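Local coordinates for protein Aar187cp (Eremothecium gossypii, PDB 3ZIL) that probably regulates sister-chromatid cohesion as the Wpl1 (Wapl-type) partner of cohesin, this piece being its C-terminal, all-helical Wap1 domain, at residues L152-L160 against T186-N194; F321-A331 against L349-V360. All blocks are in the same frame, centred on the assembly; numbering follows the deposited sequence.

Contact 1: residues L152-L160 against T186-N194; sequences LYIWATYLL and TACSLLENN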
loop_
_atom_site.group_PDB
_atom_site.type_symbol
_atom_site.label_atom_id
_atom_site.label_comp_id
_atom_site.label_asym_id
_atom_site.label_seq_id
_atom_site.Cartn_x
_atom_site.Cartn_y
_atom_site.Cartn_z
ATOM N N LEU A 152 -10.603 1.107 -6.083
ATOM C CA LEU A 152 -9.242 0.588 -5.616
ATOM C C LEU A 152 -8.728 -0.580 -6.527
ATOM O O LEU A 152 -7.574 -0.600 -6.984
ATOM C CB LEU A 152 -9.342 0.050 -4.172
ATOM C CG LEU A 152 -9.473 1.148 -3.072
ATOM C CD1 LEU A 152 -9.914 0.492 -1.773
ATOM C CD2 LEU A 152 -8.133 1.930 -2.828
ATOM N N TYR A 153 -9.639 -1.539 -6.758
ATOM C CA TYR A 153 -9.339 -2.693 -7.610
ATOM C C TYR A 153 -8.958 -2.299 -9.045
ATOM O O TYR A 153 -7.981 -2.753 -9.547
ATOM C CB TYR A 153 -10.522 -3.669 -7.653
ATOM C CG TYR A 153 -10.220 -4.914 -8.440
ATOM C CD1 TYR A 153 -9.466 -5.962 -7.863
ATOM C CD2 TYR A 153 -10.643 -5.035 -9.759
ATOM C CE1 TYR A 153 -9.189 -7.107 -8.566
ATOM C CE2 TYR A 153 -10.339 -6.157 -10.475
ATOM C CZ TYR A 153 -9.630 -7.184 -9.872
ATOM O OH TYR A 153 -9.338 -8.286 -10.651
ATOM N N ILE A 154 -9.761 -1.447 -9.700
ATOM C CA ILE A 154 -9.442 -1.031 -11.015
ATOM C C ILE A 154 -8.074 -0.368 -11.044
ATOM O O ILE A 154 -7.263 -0.631 -11.959
ATOM C CB ILE A 154 -10.492 -0.027 -11.582
ATOM C CG1 ILE A 154 -11.856 -0.683 -11.643
ATOM C CG2 ILE A 154 -9.967 0.536 -12.915
ATOM C CD1 ILE A 154 -11.812 -1.891 -12.631
ATOM N N TRP A 155 -7.867 0.564 -10.106
ATOM C CA TRP A 155 -6.679 1.376 -10.040
ATOM C C TRP A 155 -5.457 0.517 -9.875
ATOM O O TRP A 155 -4.465 0.710 -10.585
ATOM C CB TRP A 155 -6.820 2.304 -8.811
ATOM C CG TRP A 155 -5.708 3.330 -8.663
ATOM C CD1 TRP A 155 -4.497 3.454 -9.409
ATOM C CD2 TRP A 155 -5.642 4.382 -7.646
ATOM N NE1 TRP A 155 -3.721 4.486 -8.925
ATOM C CE2 TRP A 155 -4.336 5.055 -7.826
ATOM C CE3 TRP A 155 -6.478 4.771 -6.583
ATOM C CZ2 TRP A 155 -3.987 6.134 -7.064
ATOM C CZ3 TRP A 155 -6.098 5.840 -5.791
ATOM C CH2 TRP A 155 -4.877 6.524 -6.044
ATOM N N ALA A 156 -5.513 -0.486 -8.997
ATOM C CA ALA A 156 -4.312 -1.270 -8.728
ATOM C C ALA A 156 -4.191 -2.307 -9.854
ATOM O O ALA A 156 -3.094 -2.775 -10.128
ATOM C CB ALA A 156 -4.424 -2.007 -7.469
ATOM N N THR A 157 -5.274 -2.623 -10.539
ATOM C CA THR A 157 -5.162 -3.808 -11.474
ATOM C C THR A 157 -4.753 -3.349 -12.878
ATOM O O THR A 157 -4.003 -4.016 -13.573
ATOM C CB THR A 157 -6.469 -4.637 -11.548
ATOM O OG1 THR A 157 -6.818 -5.085 -10.248
ATOM C CG2 THR A 157 -6.374 -5.891 -12.539
ATOM N N TYR A 158 -5.303 -2.237 -13.311
ATOM C CA TYR A 158 -5.155 -1.749 -14.693
ATOM C C TYR A 158 -4.358 -0.460 -14.724
ATOM O O TYR A 158 -3.871 -0.086 -15.745
ATOM C CB TYR A 158 -6.569 -1.492 -15.292
ATOM C CG TYR A 158 -7.376 -2.767 -15.354
ATOM C CD1 TYR A 158 -7.011 -3.799 -16.204
ATOM C CD2 TYR A 158 -8.495 -2.964 -14.482
ATOM C CE1 TYR A 158 -7.744 -5.036 -16.207
ATOM C CE2 TYR A 158 -9.173 -4.176 -14.449
ATOM C CZ TYR A 158 -8.832 -5.187 -15.363
ATOM O OH TYR A 158 -9.571 -6.372 -15.332
ATOM N N LEU A 159 -4.226 0.241 -13.601
ATOM C CA LEU A 159 -3.671 1.585 -13.728
ATOM C C LEU A 159 -2.505 1.778 -12.793
ATOM O O LEU A 159 -2.237 2.901 -12.371
ATOM C CB LEU A 159 -4.744 2.643 -13.483
ATOM C CG LEU A 159 -5.970 2.610 -14.400
ATOM C CD1 LEU A 159 -7.050 3.565 -13.887
ATOM C CD2 LEU A 159 -5.536 2.905 -15.848
ATOM N N LEU A 160 -1.831 0.694 -12.413
ATOM C CA LEU A 160 -0.652 0.857 -11.563
ATOM C C LEU A 160 0.377 1.529 -12.521
ATOM O O LEU A 160 1.516 1.700 -12.177
ATOM C CB LEU A 160 -0.198 -0.479 -10.960
ATOM C CG LEU A 160 0.458 -0.553 -9.550
ATOM C CD1 LEU A 160 -0.313 0.215 -8.493
ATOM C CD2 LEU A 160 0.665 -1.977 -9.059
ATOM N N THR A 186 -4.597 -3.775 -1.072
ATOM C CA THR A 186 -4.707 -2.951 -2.221
ATOM C C THR A 186 -4.528 -1.477 -1.919
ATOM O O THR A 186 -3.742 -0.838 -2.623
ATOM C CB THR A 186 -6.042 -3.158 -2.948
ATOM O OG1 THR A 186 -6.178 -4.570 -3.277
ATOM C CG2 THR A 186 -6.030 -2.393 -4.229
ATOM N N ALA A 187 -5.210 -0.933 -0.886
ATOM C CA ALA A 187 -4.993 0.480 -0.529
ATOM C C ALA A 187 -3.520 0.739 -0.242
ATOM O O ALA A 187 -2.900 1.687 -0.782
ATOM C CB ALA A 187 -5.915 0.916 0.647
ATOM N N CYS A 188 -2.927 -0.126 0.550
ATOM C CA CYS A 188 -1.522 0.068 0.928
ATOM C C CYS A 188 -0.591 0.012 -0.273
ATOM O O CYS A 188 0.393 0.770 -0.351
ATOM C CB CYS A 188 -1.084 -1.007 1.921
ATOM S SG CYS A 188 -1.788 -0.741 3.551
ATOM N N SER A 189 -0.797 -1.007 -1.107
ATOM C CA SER A 189 0.008 -1.087 -2.330
ATOM C C SER A 189 -0.107 0.165 -3.211
ATOM O O SER A 189 0.877 0.682 -3.627
ATOM C CB SER A 189 -0.350 -2.352 -3.136
ATOM O OG SER A 189 0.175 -2.146 -4.440
ATOM N N LEU A 190 -1.318 0.679 -3.481
ATOM C CA LEU A 190 -1.431 1.906 -4.196
ATOM C C LEU A 190 -0.765 3.156 -3.504
ATOM O O LEU A 190 -0.176 4.008 -4.155
ATOM C CB LEU A 190 -2.946 2.194 -4.329
ATOM C CG LEU A 190 -3.772 1.315 -5.200
ATOM C CD1 LEU A 190 -5.237 1.585 -4.920
ATOM C CD2 LEU A 190 -3.329 1.469 -6.695
ATOM N N LEU A 191 -0.917 3.262 -2.189
ATOM C CA LEU A 191 -0.238 4.265 -1.395
ATOM C C LEU A 191 1.298 4.149 -1.628
ATOM O O LEU A 191 1.949 5.126 -1.994
ATOM C CB LEU A 191 -0.605 4.113 0.087
ATOM C CG LEU A 191 -0.222 5.302 1.056
ATOM C CD1 LEU A 191 -0.994 5.061 2.391
ATOM C CD2 LEU A 191 1.305 5.453 1.249
ATOM N N GLU A 192 1.840 2.956 -1.457
ATOM C CA GLU A 192 3.261 2.682 -1.597
ATOM C C GLU A 192 3.757 3.026 -3.001
ATOM O O GLU A 192 4.732 3.706 -3.177
ATOM C CB GLU A 192 3.525 1.219 -1.297
ATOM C CG GLU A 192 4.952 0.791 -1.077
ATOM C CD GLU A 192 5.144 -0.712 -1.159
ATOM O OE1 GLU A 192 4.339 -1.494 -0.706
ATOM O OE2 GLU A 192 6.138 -1.087 -1.698
ATOM N N ASN A 193 3.021 2.569 -3.991
ATOM C CA ASN A 193 3.382 2.870 -5.362
ATOM C C ASN A 193 3.185 4.305 -5.827
ATOM O O ASN A 193 3.582 4.608 -6.921
ATOM C CB ASN A 193 2.793 1.857 -6.359
ATOM C CG ASN A 193 3.326 0.465 -6.091
ATOM O OD1 ASN A 193 2.590 -0.504 -5.990
ATOM N ND2 ASN A 193 4.590 0.385 -5.860
ATOM N N ASN A 194 2.634 5.192 -4.989
ATOM C CA ASN A 194 2.472 6.560 -5.389
ATOM C C ASN A 194 3.429 7.483 -4.597
ATOM O O ASN A 194 3.282 8.691 -4.614
ATOM C CB ASN A 194 1.014 6.975 -5.205
ATOM C CG ASN A 194 0.154 6.631 -6.417
ATOM O OD1 ASN A 194 0.005 7.469 -7.278
ATOM N ND2 ASN A 194 -0.369 5.374 -6.510
#
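Two helices of the all-helical Wap1 domain, 147-158 and 185-193, meet here with Leu190 reaching between Leu152, Trp155 and Ala156. Its CD2 methyl lies over one face of the Trp155 indole, 3.5 Å from the centroid of the five-membered ring and only 9° off the ring normal, a CH-pi contact. The same methyl sits 3.5 Å from Ala156 CA and also touches the Ala156 CB methyl, while CD1, the other branch, turns to Leu152 CD2 at 3.6 Å. Trp155 offers its face because CG stands anti to the backbone N (chi1 -174°), which sets CG beside the carbonyl carbon and presents a ring face to Leu190. At one end Thr186 CG2 touches Ala156 CB at 3.6 Å; on the loop that follows the first helix, Leu160 CD1 meets Leu190 CD2 at 3.7 Å. Asn194 ND2 approaches Trp155 CZ2 obliquely, held by its own bond to Leu190 O (2.7 Å), while OD1 accepts from Val165 N. Helices 108-116 and 168-178 supply further apolar neighbours for Trp155. With segment axes 9.8 Å apart and crossing at 51°, this is an oblique helix-helix packing between two non-adjacent helices of the elongated all-helical Wap1 fold, with helix 168-178 between them in sequence.

Contact 2: residues F321-A331 against L349-V360; sequences FVLQLFLLVYA and LKSELEAFATDV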
loop_
_atom_site.group_PDB
_atom_site.type_symbol
_atom_site.label_atom_id
_atom_site.label_comp_id
_atom_site.label_asym_id
_atom_site.label_seq_id
_atom_site.Cartn_x
_atom_site.Cartn_y
_atom_site.Cartn_z
ATOM N N PHE A 321 19.545 -13.367 8.856
ATOM C CA PHE A 321 19.321 -11.965 8.536
ATOM C C PHE A 321 18.539 -11.263 9.678
ATOM O O PHE A 321 18.925 -10.204 10.141
ATOM C CB PHE A 321 18.543 -11.880 7.235
ATOM C CG PHE A 321 18.308 -10.474 6.768
ATOM C CD1 PHE A 321 19.359 -9.718 6.258
ATOM C CD2 PHE A 321 17.051 -9.917 6.825
ATOM C CE1 PHE A 321 19.155 -8.442 5.806
ATOM C CE2 PHE A 321 16.832 -8.638 6.337
ATOM C CZ PHE A 321 17.882 -7.907 5.836
ATOM N N VAL A 322 17.475 -11.879 10.178
ATOM C CA VAL A 322 16.721 -11.201 11.236
ATOM C C VAL A 322 17.537 -10.870 12.486
ATOM O O VAL A 322 17.417 -9.780 13.010
ATOM C CB VAL A 322 15.394 -11.870 11.673
ATOM C CG1 VAL A 322 14.416 -10.780 11.999
ATOM C CG2 VAL A 322 14.789 -12.720 10.600
ATOM N N LEU A 323 18.353 -11.827 12.965
ATOM C CA LEU A 323 19.213 -11.538 14.080
ATOM C C LEU A 323 20.240 -10.461 13.765
ATOM O O LEU A 323 20.513 -9.627 14.612
ATOM C CB LEU A 323 19.902 -12.809 14.610
ATOM C CG LEU A 323 20.773 -12.532 15.837
ATOM C CD1 LEU A 323 20.062 -11.698 16.898
ATOM C CD2 LEU A 323 21.270 -13.844 16.428
ATOM N N GLN A 324 20.812 -10.478 12.571
ATOM C CA GLN A 324 21.756 -9.425 12.169
ATOM C C GLN A 324 21.148 -8.051 12.171
ATOM O O GLN A 324 21.755 -7.075 12.629
ATOM C CB GLN A 324 22.288 -9.748 10.778
ATOM C CG GLN A 324 23.308 -10.891 10.906
ATOM C CD GLN A 324 23.616 -11.497 9.566
ATOM O OE1 GLN A 324 22.726 -11.595 8.702
ATOM N NE2 GLN A 324 24.871 -11.905 9.361
ATOM N N LEU A 325 19.920 -7.989 11.664
ATOM C CA LEU A 325 19.189 -6.750 11.612
ATOM C C LEU A 325 18.882 -6.309 13.066
ATOM O O LEU A 325 19.008 -5.136 13.434
ATOM C CB LEU A 325 17.894 -7.070 10.795
ATOM C CG LEU A 325 17.039 -5.876 10.353
ATOM C CD1 LEU A 325 17.895 -4.707 9.830
ATOM C CD2 LEU A 325 15.958 -6.349 9.360
ATOM N N PHE A 326 18.506 -7.258 13.919
ATOM C CA PHE A 326 18.212 -6.895 15.295
ATOM C C PHE A 326 19.422 -6.248 15.950
ATOM O O PHE A 326 19.291 -5.295 16.714
ATOM C CB PHE A 326 17.761 -8.132 16.092
ATOM C CG PHE A 326 17.515 -7.853 17.541
ATOM C CD1 PHE A 326 16.288 -7.451 17.965
ATOM C CD2 PHE A 326 18.541 -7.962 18.472
ATOM C CE1 PHE A 326 16.054 -7.155 19.304
ATOM C CE2 PHE A 326 18.337 -7.625 19.800
ATOM C CZ PHE A 326 17.083 -7.246 20.226
ATOM N N LEU A 327 20.608 -6.811 15.688
ATOM C CA LEU A 327 21.834 -6.342 16.345
ATOM C C LEU A 327 22.213 -4.939 15.851
ATOM O O LEU A 327 22.731 -4.124 16.599
ATOM C CB LEU A 327 22.977 -7.299 16.013
ATOM C CG LEU A 327 22.880 -8.677 16.680
ATOM C CD1 LEU A 327 24.058 -9.600 16.308
ATOM C CD2 LEU A 327 22.771 -8.587 18.180
ATOM N N LEU A 328 22.022 -4.708 14.550
ATOM C CA LEU A 328 22.263 -3.395 13.986
ATOM C C LEU A 328 21.333 -2.375 14.661
ATOM O O LEU A 328 21.784 -1.280 15.037
ATOM C CB LEU A 328 22.070 -3.420 12.452
ATOM C CG LEU A 328 22.103 -2.085 11.711
ATOM C CD1 LEU A 328 23.362 -1.307 12.002
ATOM C CD2 LEU A 328 21.937 -2.310 10.206
ATOM N N VAL A 329 20.050 -2.715 14.779
ATOM C CA VAL A 329 19.109 -1.754 15.320
ATOM C C VAL A 329 19.503 -1.524 16.803
ATOM O O VAL A 329 19.579 -0.378 17.264
ATOM C CB VAL A 329 17.636 -2.215 15.173
ATOM C CG1 VAL A 329 16.727 -1.433 16.129
ATOM C CG2 VAL A 329 17.163 -2.150 13.691
ATOM N N TYR A 330 19.809 -2.613 17.507
ATOM C CA TYR A 330 20.343 -2.539 18.875
ATOM C C TYR A 330 21.603 -1.617 19.040
ATOM O O TYR A 330 21.663 -0.802 19.941
ATOM C CB TYR A 330 20.636 -3.940 19.425
ATOM C CG TYR A 330 21.192 -3.822 20.827
ATOM C CD1 TYR A 330 20.423 -3.271 21.869
ATOM C CD2 TYR A 330 22.500 -4.204 21.104
ATOM C CE1 TYR A 330 20.960 -3.119 23.136
ATOM C CE2 TYR A 330 23.032 -4.065 22.370
ATOM C CZ TYR A 330 22.258 -3.518 23.369
ATOM O OH TYR A 330 22.811 -3.392 24.618
ATOM N N ALA A 331 22.576 -1.752 18.171
ATOM C CA ALA A 331 23.804 -0.933 18.220
ATOM C C ALA A 331 23.422 0.550 18.173
ATOM O O ALA A 331 24.012 1.367 18.903
ATOM C CB ALA A 331 24.697 -1.288 17.055
ATOM N N LEU A 349 29.660 -7.660 18.962
ATOM C CA LEU A 349 28.716 -6.839 18.194
ATOM C C LEU A 349 29.429 -6.308 16.934
ATOM O O LEU A 349 28.959 -6.535 15.810
ATOM C CB LEU A 349 28.152 -5.700 19.085
ATOM C CG LEU A 349 27.131 -4.679 18.512
ATOM C CD1 LEU A 349 25.962 -5.412 17.843
ATOM C CD2 LEU A 349 26.637 -3.806 19.649
ATOM N N LYS A 350 30.606 -5.682 17.136
ATOM C CA LYS A 350 31.416 -5.080 16.073
ATOM C C LYS A 350 31.674 -6.146 15.048
ATOM O O LYS A 350 31.500 -5.944 13.855
ATOM C CB LYS A 350 32.720 -4.534 16.662
ATOM C CG LYS A 350 33.814 -4.150 15.669
ATOM C CD LYS A 350 34.943 -3.360 16.354
ATOM C CE LYS A 350 36.221 -3.398 15.548
ATOM N NZ LYS A 350 36.322 -4.769 14.959
ATOM N N SER A 351 31.999 -7.327 15.550
ATOM C CA SER A 351 32.378 -8.453 14.712
ATOM C C SER A 351 31.216 -9.081 13.921
ATOM O O SER A 351 31.360 -9.464 12.793
ATOM C CB SER A 351 33.089 -9.461 15.621
ATOM O OG SER A 351 33.331 -10.607 14.909
ATOM N N GLU A 352 30.053 -9.177 14.521
ATOM C CA GLU A 352 28.878 -9.703 13.822
ATOM C C GLU A 352 28.373 -8.639 12.808
ATOM O O GLU A 352 27.993 -8.970 11.695
ATOM C CB GLU A 352 27.792 -10.085 14.814
ATOM C CG GLU A 352 28.096 -11.327 15.670
ATOM C CD GLU A 352 28.315 -12.628 14.881
ATOM O OE1 GLU A 352 27.755 -12.815 13.791
ATOM O OE2 GLU A 352 29.050 -13.512 15.372
ATOM N N LEU A 353 28.511 -7.374 13.161
ATOM C CA LEU A 353 28.138 -6.274 12.277
ATOM C C LEU A 353 29.015 -6.227 11.035
ATOM O O LEU A 353 28.504 -6.027 9.913
ATOM C CB LEU A 353 28.067 -4.952 13.055
ATOM C CG LEU A 353 26.846 -4.778 13.978
ATOM C CD1 LEU A 353 26.796 -3.398 14.672
ATOM C CD2 LEU A 353 25.532 -5.065 13.259
ATOM N N GLU A 354 30.332 -6.502 11.198
ATOM C CA GLU A 354 31.251 -6.511 10.045
ATOM C C GLU A 354 30.949 -7.651 9.074
ATOM O O GLU A 354 31.025 -7.487 7.862
ATOM C CB GLU A 354 32.736 -6.683 10.485
ATOM C CG GLU A 354 33.389 -5.445 11.029
ATOM C CD GLU A 354 34.679 -5.735 11.772
ATOM O OE1 GLU A 354 35.020 -6.929 12.024
ATOM O OE2 GLU A 354 35.331 -4.755 12.169
ATOM N N ALA A 355 30.659 -8.827 9.604
ATOM C CA ALA A 355 30.229 -9.915 8.768
ATOM C C ALA A 355 28.892 -9.593 8.004
ATOM O O ALA A 355 28.699 -9.985 6.867
ATOM C CB ALA A 355 30.028 -11.165 9.638
ATOM N N PHE A 356 27.939 -8.987 8.681
ATOM C CA PHE A 356 26.633 -8.567 8.048
ATOM C C PHE A 356 26.896 -7.564 6.929
ATOM O O PHE A 356 26.279 -7.654 5.844
ATOM C CB PHE A 356 25.769 -7.973 9.176
ATOM C CG PHE A 356 24.338 -7.592 8.790
ATOM C CD1 PHE A 356 23.643 -8.231 7.749
ATOM C CD2 PHE A 356 23.658 -6.640 9.566
ATOM C CE1 PHE A 356 22.318 -7.889 7.462
ATOM C CE2 PHE A 356 22.325 -6.275 9.265
ATOM C CZ PHE A 356 21.671 -6.912 8.230
ATOM N N ALA A 357 27.863 -6.660 7.145
ATOM C CA ALA A 357 28.293 -5.725 6.110
ATOM C C ALA A 357 28.833 -6.380 4.840
ATOM O O ALA A 357 28.534 -5.940 3.728
ATOM C CB ALA A 357 29.304 -4.711 6.638
ATOM N N THR A 358 29.575 -7.469 5.002
ATOM C CA THR A 358 30.097 -8.162 3.871
ATOM C C THR A 358 28.996 -8.852 3.117
ATOM O O THR A 358 29.051 -8.881 1.888
ATOM C CB THR A 358 31.123 -9.223 4.344
ATOM O OG1 THR A 358 32.142 -8.563 5.113
ATOM C CG2 THR A 358 31.701 -9.978 3.174
ATOM N N ASP A 359 27.990 -9.416 3.826
ATOM C CA ASP A 359 26.819 -10.016 3.127
ATOM C C ASP A 359 26.060 -8.961 2.360
ATOM O O ASP A 359 25.888 -9.107 1.123
ATOM C CB ASP A 359 25.814 -10.780 4.003
ATOM C CG ASP A 359 26.420 -11.898 4.768
ATOM O OD1 ASP A 359 27.434 -12.418 4.301
ATOM O OD2 ASP A 359 25.887 -12.259 5.859
ATOM N N VAL A 360 25.624 -7.909 3.059
ATOM C CA VAL A 360 24.704 -6.942 2.443
ATOM C C VAL A 360 25.331 -6.027 1.407
ATOM O O VAL A 360 24.602 -5.354 0.627
ATOM C CB VAL A 360 23.951 -6.034 3.469
ATOM C CG1 VAL A 360 22.991 -6.841 4.282
ATOM C CG2 VAL A 360 24.913 -5.240 4.353
#
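This is a buried, largely apolar helix-helix contact toward the C-terminal end of the Wap1 domain, between helices 321-336 and 343-360; the axes of 321-331 and 349-360 come within 9.9 Å, with their directions 123° apart. Phe356 is the central knob, lodged among Phe321, Gln324, Leu325 and Leu328. Gln324 CB stands almost squarely over the middle of its ring, 3.4 Å from the centroid and 7° off the normal, so the aliphatic root of a polar residue makes a CH-pi contact. Farther out, the glutamine amide is only slightly inclined to the ring plane, and Gln324 OE1 comes within 3.6 Å of Phe356 CD1. Phe321 CE1 lies near the plane of the Phe356 ring at its edge, 3.6 Å from Phe356 CE1; the rings as a whole meet obliquely, planes at 75°. The trans first torsion of Phe356 carries its ring over to the facing helix. This single knob-into-hole fit joins two helices of the all-helical Wap1 domain, and helix 365-375 adds another layer through Ile371, which touches both Leu328 and Phe356.

Leucines continue the interface toward the start of 349-360. Leu353 divides its methyls, CD2 lying 3.7 Å from Leu328 CA and CD1 3.8 Å from Ala331 CB. One turn earlier, Leu349 places CD1 against the backbone of Leu327, 3.7 Å from its carbonyl O, and directs CD2 to Ala331 CB. Leu327 CD1 in turn rests on the CB of Glu352. Behind helix 321-336, Phe326 stacks on Phe304 and Tyr330 on Phe308, both of helix 304-313, tying the pair to the preceding helix.

In the fold
Contact 1 lies near the middle of the elongated chain, its centre about 7 Å from that of the chain, whereas the centre of contact 2 lies about 29 Å from the chain centre, toward the C-terminal end. The centres of the two contacts are 34 Å apart and their nearest atoms about 15 Å, so they do not touch; they follow one another along the chain, contact 1 closing before contact 2 opens. Both belong to the Wap1 domain, and in each, one side chain of the later helix, Leu190 or Phe356, inserts into the earlier one. Bound peptide packs on Glu192 of contact 1, and on Phe321 and Leu325 of contact 2.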